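Interferon gamma (Paralichthys olivaceus, PDB 6F1E) binds the interferon gamma receptor 1 as a homodimer and, more weakly, its receptor 1-like relative, activating macrophages and neutrophils. Local coordinates at residues A[38-43]-A[153-158]; A[31-36]-A[45-50]; A[8-13]-A[94-99]; A[122-125]-A[130-133]. One frame throughout, in Å; residues are numbered along the deposited sequence.

Contact 1 (A[38-43]-A[153-158])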
loop_
_atom_site.group_PDB
_atom_site.type_symbol
_atom_site.label_atom_id
_atom_site.label_comp_id
_atom_site.label_asym_id
_atom_site.label_seq_id
_atom_site.Cartn_x
_atom_site.Cartn_y
_atom_site.Cartn_z
ATOM N N SER A 38 -3.855 -8.869 -13.320
ATOM C CA SER A 38 -4.958 -9.770 -13.595
ATOM C C SER A 38 -6.065 -9.401 -12.606
ATOM O O SER A 38 -5.914 -8.466 -11.810
ATOM C CB SER A 38 -4.506 -11.216 -13.422
ATOM O OG SER A 38 -3.305 -11.421 -14.138
ATOM N N GLY A 39 -7.180 -10.120 -12.659
ATOM C CA GLY A 39 -8.313 -9.815 -11.796
ATOM C C GLY A 39 -8.963 -8.534 -12.265
ATOM O O GLY A 39 -8.737 -8.098 -13.408
ATOM N N ARG A 40 -9.730 -7.922 -11.363
ATOM C CA ARG A 40 -10.664 -6.835 -11.706
ATOM C C ARG A 40 -10.017 -5.546 -12.226
ATOM O O ARG A 40 -8.834 -5.289 -12.022
ATOM C CB ARG A 40 -11.531 -6.467 -10.489
ATOM C CG ARG A 40 -12.520 -7.533 -10.045
ATOM C CD ARG A 40 -13.108 -7.208 -8.680
ATOM N NE ARG A 40 -12.128 -7.419 -7.612
ATOM C CZ ARG A 40 -12.409 -7.647 -6.326
ATOM N NH1 ARG A 40 -13.668 -7.701 -5.885
ATOM N NH2 ARG A 40 -11.410 -7.832 -5.461
ATOM N N MET A 41 -10.841 -4.730 -12.875
ATOM C CA MET A 41 -10.459 -3.377 -13.297
ATOM C C MET A 41 -10.077 -2.500 -12.112
ATOM O O MET A 41 -9.206 -1.654 -12.211
ATOM C CB MET A 41 -11.614 -2.724 -14.069
ATOM C CG MET A 41 -11.315 -1.361 -14.690
ATOM S SD MET A 41 -9.851 -1.242 -15.757
ATOM C CE MET A 41 -9.978 -2.711 -16.797
ATOM N N GLU A 42 -10.733 -2.702 -10.991
ATOM C CA GLU A 42 -10.446 -1.928 -9.805
ATOM C C GLU A 42 -9.014 -2.298 -9.337
ATOM O O GLU A 42 -8.214 -1.425 -9.000
ATOM C CB GLU A 42 -11.563 -2.176 -8.748
ATOM C CG GLU A 42 -11.446 -1.445 -7.400
ATOM C CD GLU A 42 -11.539 0.081 -7.454
ATOM O OE1 GLU A 42 -12.219 0.614 -8.359
ATOM O OE2 GLU A 42 -10.936 0.751 -6.566
ATOM N N THR A 43 -8.677 -3.581 -9.356
ATOM C CA THR A 43 -7.358 -4.032 -8.894
ATOM C C THR A 43 -6.230 -3.498 -9.803
ATOM O O THR A 43 -5.184 -3.052 -9.319
ATOM C CB THR A 43 -7.278 -5.575 -8.908
ATOM O OG1 THR A 43 -8.526 -6.117 -8.500
ATOM C CG2 THR A 43 -6.229 -6.082 -7.984
ATOM N N THR A 153 -23.262 -10.447 0.422
ATOM C CA THR A 153 -23.816 -11.354 -0.613
ATOM C C THR A 153 -23.410 -11.029 -2.083
ATOM O O THR A 153 -23.994 -11.565 -3.036
ATOM C CB THR A 153 -25.356 -11.550 -0.471
ATOM O OG1 THR A 153 -26.039 -10.353 -0.844
ATOM C CG2 THR A 153 -25.744 -11.956 0.967
ATOM N N LYS A 154 -22.424 -10.144 -2.246
ATOM C CA LYS A 154 -21.662 -9.990 -3.488
ATOM C C LYS A 154 -20.205 -10.294 -3.164
ATOM O O LYS A 154 -19.547 -11.012 -3.919
ATOM C CB LYS A 154 -21.822 -8.578 -4.071
ATOM C CG LYS A 154 -23.281 -8.126 -4.164
ATOM C CD LYS A 154 -23.475 -6.810 -4.910
ATOM C CE LYS A 154 -24.873 -6.243 -4.670
ATOM N NZ LYS A 154 -25.270 -5.198 -5.654
ATOM N N MET A 155 -19.709 -9.737 -2.051
ATOM C CA MET A 155 -18.430 -10.163 -1.442
ATOM C C MET A 155 -18.435 -11.639 -1.002
ATOM O O MET A 155 -17.434 -12.356 -1.197
ATOM C CB MET A 155 -18.005 -9.232 -0.268
ATOM C CG MET A 155 -16.697 -8.479 -0.505
ATOM S SD MET A 155 -16.694 -7.386 -1.955
ATOM C CE MET A 155 -14.997 -7.532 -2.530
ATOM N N GLN A 156 -19.547 -12.097 -0.420
ATOM C CA GLN A 156 -19.675 -13.510 -0.047
ATOM C C GLN A 156 -19.773 -14.380 -1.311
ATOM O O GLN A 156 -19.122 -15.425 -1.396
ATOM C CB GLN A 156 -20.863 -13.749 0.894
ATOM C CG GLN A 156 -20.705 -15.005 1.748
ATOM C CD GLN A 156 -21.992 -15.437 2.430
ATOM O OE1 GLN A 156 -22.779 -14.600 2.886
ATOM N NE2 GLN A 156 -22.212 -16.755 2.514
ATOM N N ARG A 157 -20.556 -13.935 -2.297
ATOM C CA ARG A 157 -20.680 -14.665 -3.570
ATOM C C ARG A 157 -19.387 -14.655 -4.411
ATOM O O ARG A 157 -19.076 -15.652 -5.069
ATOM C CB ARG A 157 -21.898 -14.179 -4.388
ATOM C CG ARG A 157 -23.195 -14.920 -4.052
ATOM C CD ARG A 157 -24.360 -14.498 -4.945
ATOM N NE ARG A 157 -24.993 -15.628 -5.640
ATOM C CZ ARG A 157 -25.930 -15.523 -6.595
ATOM N NH1 ARG A 157 -26.403 -14.331 -6.993
ATOM N NH2 ARG A 157 -26.413 -16.634 -7.158
ATOM N N ARG A 158 -18.635 -13.554 -4.378
ATOM C CA ARG A 158 -17.338 -13.475 -5.077
ATOM C C ARG A 158 -16.278 -14.414 -4.474
ATOM O O ARG A 158 -15.534 -15.074 -5.210
ATOM C CB ARG A 158 -16.796 -12.033 -5.100
ATOM C CG ARG A 158 -15.386 -11.944 -5.662
ATOM C CD ARG A 158 -14.965 -10.559 -6.098
ATOM N NE ARG A 158 -13.571 -10.625 -6.558
ATOM C CZ ARG A 158 -13.139 -10.613 -7.828
ATOM N NH1 ARG A 158 -13.966 -10.491 -8.873
ATOM N NH2 ARG A 158 -11.835 -10.698 -8.054
#
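Arg40 and Arg158 come from opposite directions and meet flat, guanidinium upon guanidinium. The planes differ by 9° and the centres lie 3.4 Å apart. Arg40 NE sits 3.3 Å above the plane of the Arg158 guanidinium, over its centre, while Arg158 NE stands over the rim of the Arg40 group. Arg158 gets there on a chain extended from CG to NE, with CG anti to the backbone N (chi1 173°); Arg40 turns into the stack through a bend at chi3 (-73°).

Carbon atoms add to the packing. Arg40 CD lies 3.4 Å from Arg158 NH1, and Met155 CE approaches the edge of the Arg40 guanidinium, near its plane, 3.6 Å from NH1. Buried Met155 brings this methyl there on a long unbranched chain bent at chi2 and chi3.

The polar bonding comes from the second subunit. Its Glu42 and Glu110 form salt bridges to Arg40, and Glu110 also pairs with Arg158. These carboxylates probably offset the two positive charges. Arginine fits, offering flat faces for stacking and edge N-H groups for acids. Such a carboxylate-bridged arginine pair, joining the start of helix 41-64 to helix 155-161, belongs to the subunit interface of the all-helical interferon gamma homodimer.

Contact 2 (A[31-36]-A[45-50])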
loop_
_atom_site.group_PDB
_atom_site.type_symbol
_atom_site.label_atom_id
_atom_site.label_comp_id
_atom_site.label_asym_id
_atom_site.label_seq_id
_atom_site.Cartn_x
_atom_site.Cartn_y
_atom_site.Cartn_z
ATOM N N VAL A 31 11.840 -4.818 -11.858
ATOM C CA VAL A 31 11.501 -3.889 -10.781
ATOM C C VAL A 31 9.992 -4.017 -10.421
ATOM O O VAL A 31 9.617 -4.170 -9.263
ATOM C CB VAL A 31 11.865 -2.440 -11.166
ATOM C CG1 VAL A 31 11.504 -1.479 -10.022
ATOM C CG2 VAL A 31 13.355 -2.328 -11.515
ATOM N N PHE A 32 9.157 -3.982 -11.456
ATOM C CA PHE A 32 7.712 -3.990 -11.350
ATOM C C PHE A 32 7.150 -5.297 -11.922
ATOM O O PHE A 32 7.296 -5.577 -13.131
ATOM C CB PHE A 32 7.162 -2.803 -12.117
ATOM C CG PHE A 32 7.635 -1.487 -11.581
ATOM C CD1 PHE A 32 7.300 -1.097 -10.299
ATOM C CD2 PHE A 32 8.405 -0.659 -12.328
ATOM C CE1 PHE A 32 7.712 0.112 -9.762
ATOM C CE2 PHE A 32 8.823 0.566 -11.808
ATOM C CZ PHE A 32 8.480 0.947 -10.518
ATOM N N PRO A 33 6.553 -6.128 -11.050
ATOM C CA PRO A 33 5.749 -7.278 -11.463
ATOM C C PRO A 33 4.625 -6.945 -12.419
ATOM O O PRO A 33 3.934 -5.960 -12.195
ATOM C CB PRO A 33 5.100 -7.731 -10.135
ATOM C CG PRO A 33 5.476 -6.703 -9.095
ATOM C CD PRO A 33 6.775 -6.154 -9.589
ATOM N N LYS A 34 4.424 -7.768 -13.448
ATOM C CA LYS A 34 3.186 -7.731 -14.242
ATOM C C LYS A 34 2.076 -8.638 -13.697
ATOM O O LYS A 34 0.951 -8.589 -14.194
ATOM C CB LYS A 34 3.443 -8.097 -15.698
ATOM C CG LYS A 34 4.382 -7.150 -16.413
ATOM C CD LYS A 34 4.486 -7.490 -17.892
ATOM C CE LYS A 34 5.525 -6.620 -18.589
ATOM N NZ LYS A 34 5.525 -6.869 -20.057
ATOM N N GLU A 35 2.379 -9.438 -12.672
ATOM C CA GLU A 35 1.424 -10.428 -12.118
ATOM C C GLU A 35 0.132 -9.775 -11.570
ATOM O O GLU A 35 -0.967 -10.301 -11.802
ATOM C CB GLU A 35 2.076 -11.316 -11.020
ATOM C CG GLU A 35 3.354 -12.075 -11.419
ATOM C CD GLU A 35 4.317 -12.322 -10.250
ATOM O OE1 GLU A 35 4.595 -11.378 -9.456
ATOM O OE2 GLU A 35 4.817 -13.469 -10.139
ATOM N N PRO A 36 0.254 -8.624 -10.861
ATOM C CA PRO A 36 -0.958 -8.008 -10.337
ATOM C C PRO A 36 -1.848 -7.306 -11.354
ATOM O O PRO A 36 -2.856 -6.729 -10.941
ATOM C CB PRO A 36 -0.424 -7.004 -9.303
ATOM C CG PRO A 36 0.926 -7.525 -8.925
ATOM C CD PRO A 36 1.448 -8.018 -10.242
ATOM N N MET A 45 -6.333 -0.906 -11.919
ATOM C CA MET A 45 -6.212 0.542 -11.779
ATOM C C MET A 45 -5.449 0.937 -10.527
ATOM O O MET A 45 -4.699 1.907 -10.523
ATOM C CB MET A 45 -7.584 1.217 -11.800
ATOM C CG MET A 45 -8.185 1.358 -13.192
ATOM S SD MET A 45 -7.338 2.563 -14.250
ATOM C CE MET A 45 -7.678 4.119 -13.430
ATOM N N LEU A 46 -5.629 0.179 -9.465
ATOM C CA LEU A 46 -5.045 0.536 -8.182
ATOM C C LEU A 46 -3.546 0.226 -8.190
ATOM O O LEU A 46 -2.697 1.046 -7.757
ATOM C CB LEU A 46 -5.766 -0.230 -7.068
ATOM C CG LEU A 46 -5.418 0.158 -5.632
ATOM C CD1 LEU A 46 -5.056 1.621 -5.408
ATOM C CD2 LEU A 46 -6.613 -0.195 -4.781
ATOM N N PHE A 47 -3.223 -0.965 -8.685
ATOM C CA PHE A 47 -1.853 -1.368 -8.752
ATOM C C PHE A 47 -1.098 -0.404 -9.690
ATOM O O PHE A 47 -0.033 0.131 -9.311
ATOM C CB PHE A 47 -1.728 -2.831 -9.189
ATOM C CG PHE A 47 -0.304 -3.310 -9.203
ATOM C CD1 PHE A 47 0.365 -3.537 -8.013
ATOM C CD2 PHE A 47 0.403 -3.425 -10.411
ATOM C CE1 PHE A 47 1.698 -3.921 -8.014
ATOM C CE2 PHE A 47 1.727 -3.799 -10.415
ATOM C CZ PHE A 47 2.375 -4.058 -9.205
ATOM N N MET A 48 -1.671 -0.154 -10.875
ATOM C CA MET A 48 -1.084 0.785 -11.857
ATOM C C MET A 48 -0.878 2.183 -11.319
ATOM O O MET A 48 0.143 2.817 -11.625
ATOM C CB MET A 48 -1.919 0.916 -13.128
ATOM C CG MET A 48 -1.332 0.325 -14.397
ATOM S SD MET A 48 0.465 0.464 -14.632
ATOM C CE MET A 48 0.739 -1.261 -14.208
ATOM N N GLY A 49 -1.862 2.671 -10.555
ATOM C CA GLY A 49 -1.747 3.952 -9.857
ATOM C C GLY A 49 -0.565 3.953 -8.905
ATOM O O GLY A 49 0.121 4.971 -8.751
ATOM N N GLY A 50 -0.339 2.801 -8.263
ATOM C CA GLY A 50 0.804 2.600 -7.389
ATOM C C GLY A 50 2.139 2.621 -8.095
ATOM O O GLY A 50 3.119 3.212 -7.579
#
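Pro36 lays its ring over one face of the Phe47 ring. Its CB is 3.6 Å from the centroid of the phenyl group and only 8° off the ring normal, which makes a CH-pi contact centred on the aromatic face. Farther along the same face, Pro36 CG lies 3.8 Å from Phe47 CZ, so the pyrrolidine covers the phenyl ring from its centre toward its far end. Proline suits the spot: its compact, rigid ring offers C-H groups to the pi face.

Phe47 is directed at the loop because its CG stands anti to the backbone N (chi1 -177°), carrying the ring out from helix 41-64. In the helical-bundle cytokine fold of interferon gamma, this is how a loop without regular structure, leading from helix 22-25, folds back along the first turns of the long helix that it precedes. Leu37, between the two segments in sequence, also packs on Phe47.

Pro33 makes the second, lighter contact. Its CG comes within 4.1 Å of Phe47 CZ, the two side chains crossing at about a right angle, and its carbonyl O approaches Phe47 CE2 obliquely at 3.6 Å. No hydrogen bond links the segments; they meet through CH-pi and van der Waals contact. The loop has polar ties to the second subunit instead: Glu138 there accepts hydrogen bonds from the backbone N atoms of Val31 and Phe32, and Trp141 there receives Lys34 in a cation-pi contact.

Contact 3 (A[8-13]-A[94-99])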
loop_
_atom_site.group_PDB
_atom_site.type_symbol
_atom_site.label_atom_id
_atom_site.label_comp_id
_atom_site.label_asym_id
_atom_site.label_seq_id
_atom_site.Cartn_x
_atom_site.Cartn_y
_atom_site.Cartn_z
ATOM N N ASN A 8 8.854 7.551 -26.265
ATOM C CA ASN A 8 9.717 6.424 -26.682
ATOM C C ASN A 8 11.111 6.946 -26.947
ATOM O O ASN A 8 12.081 6.453 -26.409
ATOM C CB ASN A 8 9.182 5.706 -27.941
ATOM C CG ASN A 8 10.192 4.692 -28.527
ATOM O OD1 ASN A 8 10.231 3.526 -28.117
ATOM N ND2 ASN A 8 11.016 5.142 -29.495
ATOM N N LYS A 9 11.187 7.971 -27.784
ATOM C CA LYS A 9 12.459 8.535 -28.154
ATOM C C LYS A 9 13.156 9.048 -26.914
ATOM O O LYS A 9 14.332 8.730 -26.728
ATOM C CB LYS A 9 12.305 9.622 -29.236
ATOM C CG LYS A 9 11.941 9.061 -30.606
ATOM C CD LYS A 9 12.112 10.088 -31.714
ATOM C CE LYS A 9 11.792 9.481 -33.072
ATOM N NZ LYS A 9 12.120 10.403 -34.193
ATOM N N THR A 10 12.435 9.770 -26.043
ATOM C CA THR A 10 13.058 10.342 -24.847
ATOM C C THR A 10 13.604 9.258 -23.912
ATOM O O THR A 10 14.678 9.453 -23.284
ATOM C CB THR A 10 12.134 11.309 -24.084
ATOM O OG1 THR A 10 11.694 12.350 -24.963
ATOM C CG2 THR A 10 12.890 11.960 -22.874
ATOM N N ILE A 11 12.897 8.120 -23.843
ATOM C CA ILE A 11 13.340 7.006 -22.978
ATOM C C ILE A 11 14.632 6.386 -23.496
ATOM O O ILE A 11 15.582 6.166 -22.720
ATOM C CB ILE A 11 12.261 5.904 -22.812
ATOM C CG1 ILE A 11 11.184 6.359 -21.814
ATOM C CG2 ILE A 11 12.879 4.565 -22.350
ATOM C CD1 ILE A 11 9.918 5.506 -21.842
ATOM N N GLN A 12 14.659 6.106 -24.800
ATOM C CA GLN A 12 15.884 5.619 -25.444
ATOM C C GLN A 12 17.082 6.538 -25.170
ATOM O O GLN A 12 18.106 6.053 -24.711
ATOM C CB GLN A 12 15.686 5.415 -26.944
ATOM C CG GLN A 12 14.545 4.463 -27.343
ATOM C CD GLN A 12 14.435 3.234 -26.451
ATOM O OE1 GLN A 12 13.408 3.040 -25.780
ATOM N NE2 GLN A 12 15.502 2.405 -26.420
ATOM N N ASN A 13 16.934 7.853 -25.365
ATOM C CA ASN A 13 18.037 8.794 -25.086
ATOM C C ASN A 13 18.466 8.639 -23.650
ATOM O O ASN A 13 19.652 8.633 -23.345
ATOM C CB ASN A 13 17.678 10.282 -25.306
ATOM C CG ASN A 13 17.182 10.592 -26.718
ATOM O OD1 ASN A 13 16.950 9.700 -27.549
ATOM N ND2 ASN A 13 16.978 11.882 -26.982
ATOM N N ASN A 94 12.929 15.426 -16.624
ATOM C CA ASN A 94 11.831 16.323 -16.274
ATOM C C ASN A 94 10.669 16.089 -17.203
ATOM O O ASN A 94 9.550 16.060 -16.752
ATOM C CB ASN A 94 12.267 17.800 -16.203
ATOM C CG ASN A 94 12.977 18.146 -14.865
ATOM O OD1 ASN A 94 14.073 18.693 -14.853
ATOM N ND2 ASN A 94 12.333 17.822 -13.740
ATOM N N TYR A 95 10.914 15.804 -18.475
ATOM C CA TYR A 95 9.786 15.541 -19.380
ATOM C C TYR A 95 9.049 14.262 -18.953
ATOM O O TYR A 95 7.809 14.217 -18.926
ATOM C CB TYR A 95 10.208 15.505 -20.861
ATOM C CG TYR A 95 9.114 14.980 -21.789
ATOM C CD1 TYR A 95 8.124 15.810 -22.314
ATOM C CD2 TYR A 95 9.077 13.633 -22.132
ATOM C CE1 TYR A 95 7.132 15.298 -23.168
ATOM C CE2 TYR A 95 8.104 13.109 -22.974
ATOM C CZ TYR A 95 7.132 13.922 -23.477
ATOM O OH TYR A 95 6.182 13.307 -24.282
ATOM N N ILE A 96 9.815 13.235 -18.617
ATOM C CA ILE A 96 9.249 11.916 -18.281
ATOM C C ILE A 96 8.504 12.015 -16.910
ATOM O O ILE A 96 7.368 11.504 -16.742
ATOM C CB ILE A 96 10.329 10.787 -18.492
ATOM C CG1 ILE A 96 9.801 9.738 -19.448
ATOM C CG2 ILE A 96 10.816 10.119 -17.236
ATOM C CD1 ILE A 96 9.781 10.221 -20.878
ATOM N N LEU A 97 9.077 12.768 -15.975
ATOM C CA LEU A 97 8.355 13.120 -14.757
ATOM C C LEU A 97 6.997 13.786 -15.021
ATOM O O LEU A 97 5.964 13.376 -14.468
ATOM C CB LEU A 97 9.205 14.035 -13.904
ATOM C CG LEU A 97 8.560 14.485 -12.607
ATOM C CD1 LEU A 97 8.092 13.282 -11.822
ATOM C CD2 LEU A 97 9.599 15.251 -11.820
ATOM N N LYS A 98 6.992 14.796 -15.877
ATOM C CA LYS A 98 5.758 15.539 -16.206
ATOM C C LYS A 98 4.684 14.624 -16.769
ATOM O O LYS A 98 3.560 14.642 -16.308
ATOM C CB LYS A 98 6.052 16.651 -17.227
ATOM C CG LYS A 98 4.820 17.346 -17.754
ATOM C CD LYS A 98 5.169 18.453 -18.738
ATOM C CE LYS A 98 5.215 17.937 -20.180
ATOM N NZ LYS A 98 4.938 19.011 -21.184
ATOM N N LYS A 99 5.022 13.809 -17.763
ATOM C CA LYS A 99 3.997 12.972 -18.375
ATOM C C LYS A 99 3.378 11.988 -17.368
ATOM O O LYS A 99 2.195 11.669 -17.485
ATOM C CB LYS A 99 4.532 12.227 -19.618
ATOM C CG LYS A 99 5.040 13.094 -20.776
ATOM C CD LYS A 99 4.052 14.157 -21.311
ATOM C CE LYS A 99 2.868 13.596 -22.096
ATOM N NZ LYS A 99 1.710 14.557 -22.132
#
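Thr10 OG1 gives a hydrogen bond to the carbonyl O of Arg6, one turn earlier in its own helix, and also lies 4.1 Å from Tyr95 CD2, reaching the ring obliquely. The torsion that permits this (chi1 -56°) sets OG1 beside the backbone N and leaves the methyl CG2 anti to it. Threonine thus suits a buried helix face: the hydroxyl is satisfied by the main chain, and the methyl serves packing.

Thr10 CG2 is 4.1 Å from Ile96 CD1, the two side chains sliding past each other in opposite directions. The same CD1 touches Ile11 CG1 at 4.2 Å, so the end of one branched chain serves two residues of the partner helix. Lys99 CG, one turn on in the same helix as Tyr95, lies 3.5 Å above one face of the Tyr95 ring, toward its rim.

The two helical segments run at 136° to each other, their axes 10.5 Å apart at closest approach, an oblique, roughly antiparallel crossing joined by van der Waals contact. Ile96 also packs on Ile59 of helix 41-64 and on Leu139 of the second subunit, while Ile11 rests on Leu136 of that subunit, placing helix 5-17 and helix 89-107 among helices from both chains.

Contact 4 (A[122-125]-A[130-133])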
loop_
_atom_site.group_PDB
_atom_site.type_symbol
_atom_site.label_atom_id
_atom_site.label_comp_id
_atom_site.label_asym_id
_atom_site.label_seq_id
_atom_site.Cartn_x
_atom_site.Cartn_y
_atom_site.Cartn_z
ATOM N N GLY A 122 0.252 2.027 6.730
ATOM C CA GLY A 122 1.608 1.478 6.704
ATOM C C GLY A 122 2.633 2.206 7.569
ATOM O O GLY A 122 3.628 1.617 7.998
ATOM N N ASP A 123 2.385 3.472 7.846
ATOM C CA ASP A 123 3.379 4.367 8.431
ATOM C C ASP A 123 3.117 4.577 9.870
ATOM O O ASP A 123 3.873 5.292 10.518
ATOM C CB ASP A 123 3.325 5.755 7.740
ATOM C CG ASP A 123 4.131 5.814 6.446
ATOM O OD1 ASP A 123 4.564 4.758 5.888
ATOM O OD2 ASP A 123 4.331 6.965 5.999
ATOM N N ILE A 124 2.053 3.989 10.394
ATOM C CA ILE A 124 1.670 4.267 11.785
ATOM C C ILE A 124 2.818 3.856 12.758
ATOM O O ILE A 124 3.542 2.863 12.496
ATOM C CB ILE A 124 0.316 3.600 12.082
ATOM C CG1 ILE A 124 -0.783 4.411 11.375
ATOM C CG2 ILE A 124 0.051 3.538 13.583
ATOM C CD1 ILE A 124 -2.171 3.780 11.350
ATOM N N LYS A 125 3.034 4.637 13.822
ATOM C CA LYS A 125 4.100 4.311 14.798
ATOM C C LYS A 125 3.601 3.252 15.760
ATOM O O LYS A 125 3.103 3.553 16.852
ATOM C CB LYS A 125 4.560 5.532 15.597
ATOM C CG LYS A 125 5.031 6.703 14.757
ATOM C CD LYS A 125 6.184 6.360 13.820
ATOM C CE LYS A 125 6.563 7.602 13.036
ATOM N NZ LYS A 125 7.767 7.332 12.218
ATOM N N ILE A 130 1.018 5.606 23.004
ATOM C CA ILE A 130 -0.086 6.500 22.700
ATOM C C ILE A 130 -0.801 5.978 21.469
ATOM O O ILE A 130 -2.030 5.911 21.440
ATOM C CB ILE A 130 0.382 7.939 22.355
ATOM C CG1 ILE A 130 1.189 8.652 23.483
ATOM C CG2 ILE A 130 -0.805 8.795 21.952
ATOM C CD1 ILE A 130 0.597 8.519 24.851
ATOM N N ILE A 131 -0.037 5.634 20.440
ATOM C CA ILE A 131 -0.645 5.131 19.196
ATOM C C ILE A 131 -1.428 3.848 19.474
ATOM O O ILE A 131 -2.552 3.711 19.056
ATOM C CB ILE A 131 0.406 4.873 18.098
ATOM C CG1 ILE A 131 1.182 6.163 17.753
ATOM C CG2 ILE A 131 -0.226 4.313 16.825
ATOM C CD1 ILE A 131 0.329 7.356 17.363
ATOM N N GLN A 132 -0.847 2.950 20.240
ATOM C CA GLN A 132 -1.499 1.699 20.557
ATOM C C GLN A 132 -2.852 1.910 21.227
ATOM O O GLN A 132 -3.813 1.208 20.886
ATOM C CB GLN A 132 -0.603 0.824 21.439
ATOM C CG GLN A 132 0.633 0.274 20.720
ATOM C CD GLN A 132 1.807 0.025 21.668
ATOM O OE1 GLN A 132 1.647 0.014 22.884
ATOM N NE2 GLN A 132 2.987 -0.180 21.104
ATOM N N SER A 133 -2.953 2.878 22.142
ATOM C CA SER A 133 -4.225 3.104 22.864
ATOM C C SER A 133 -5.269 3.721 21.944
ATOM O O SER A 133 -6.415 3.291 21.941
ATOM C CB SER A 133 -4.042 3.999 24.086
ATOM O OG SER A 133 -2.839 3.660 24.744
#
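Ile131 carries the contact, pointing from helix 129-137 into the loop that precedes it. Its methyl CG2 meets CG2 of Ile124 at 3.3 Å, tighter than ordinary carbon-carbon packing. In Ile131 that methyl is anti to the backbone N, with CG1 beside the nitrogen (chi1 -59°), so CG2 reaches Ile124 while CG1 lies by Lys125 CB, and both flank Lys125 O. Beta-branched isoleucine suits this place, presenting a broad apolar surface close to the backbone.

Lys125 takes part through its inner portion. Its carbonyl O lies 3.3 Å from Ile131 CB and 3.4 Å from Ile131 CG1. Beyond CB the chain bends at chi2 and leads the ammonium away from the isoleucine, which suits a lysine on the surface: methylene near the protein, charge toward solvent.

Ile124 also packs on Val31 of the second subunit, serving both the loop packing and the dimer interface. On the helix side, Gln132 NE2 bonds back to Met126 O and to Gln65 of the second subunit. This is local packing in the short connection between helix 109-122 and helix 129-137, its loop folded against the first turn of the following helix in the all-helical interferon gamma fold.

How the contacts relate
All four contacts border the second subunit, so each combines packing within a chain with dimer assembly. Contacts 1 and 2 both use helix 41-64; their segments adjoin in sequence, and their centres are about 17 Å apart. Contact 3 lies about 20 Å from contact 2 between centres, and its loop along the chain encloses that of contact 2. Contacts 3 and 4 are the most distant pair, about 39 Å between centres, on opposite sides of the centre of the chain. Contact 4 is nested within the long loop closed by contact 1, though their nearest atoms stay about 17 Å apart.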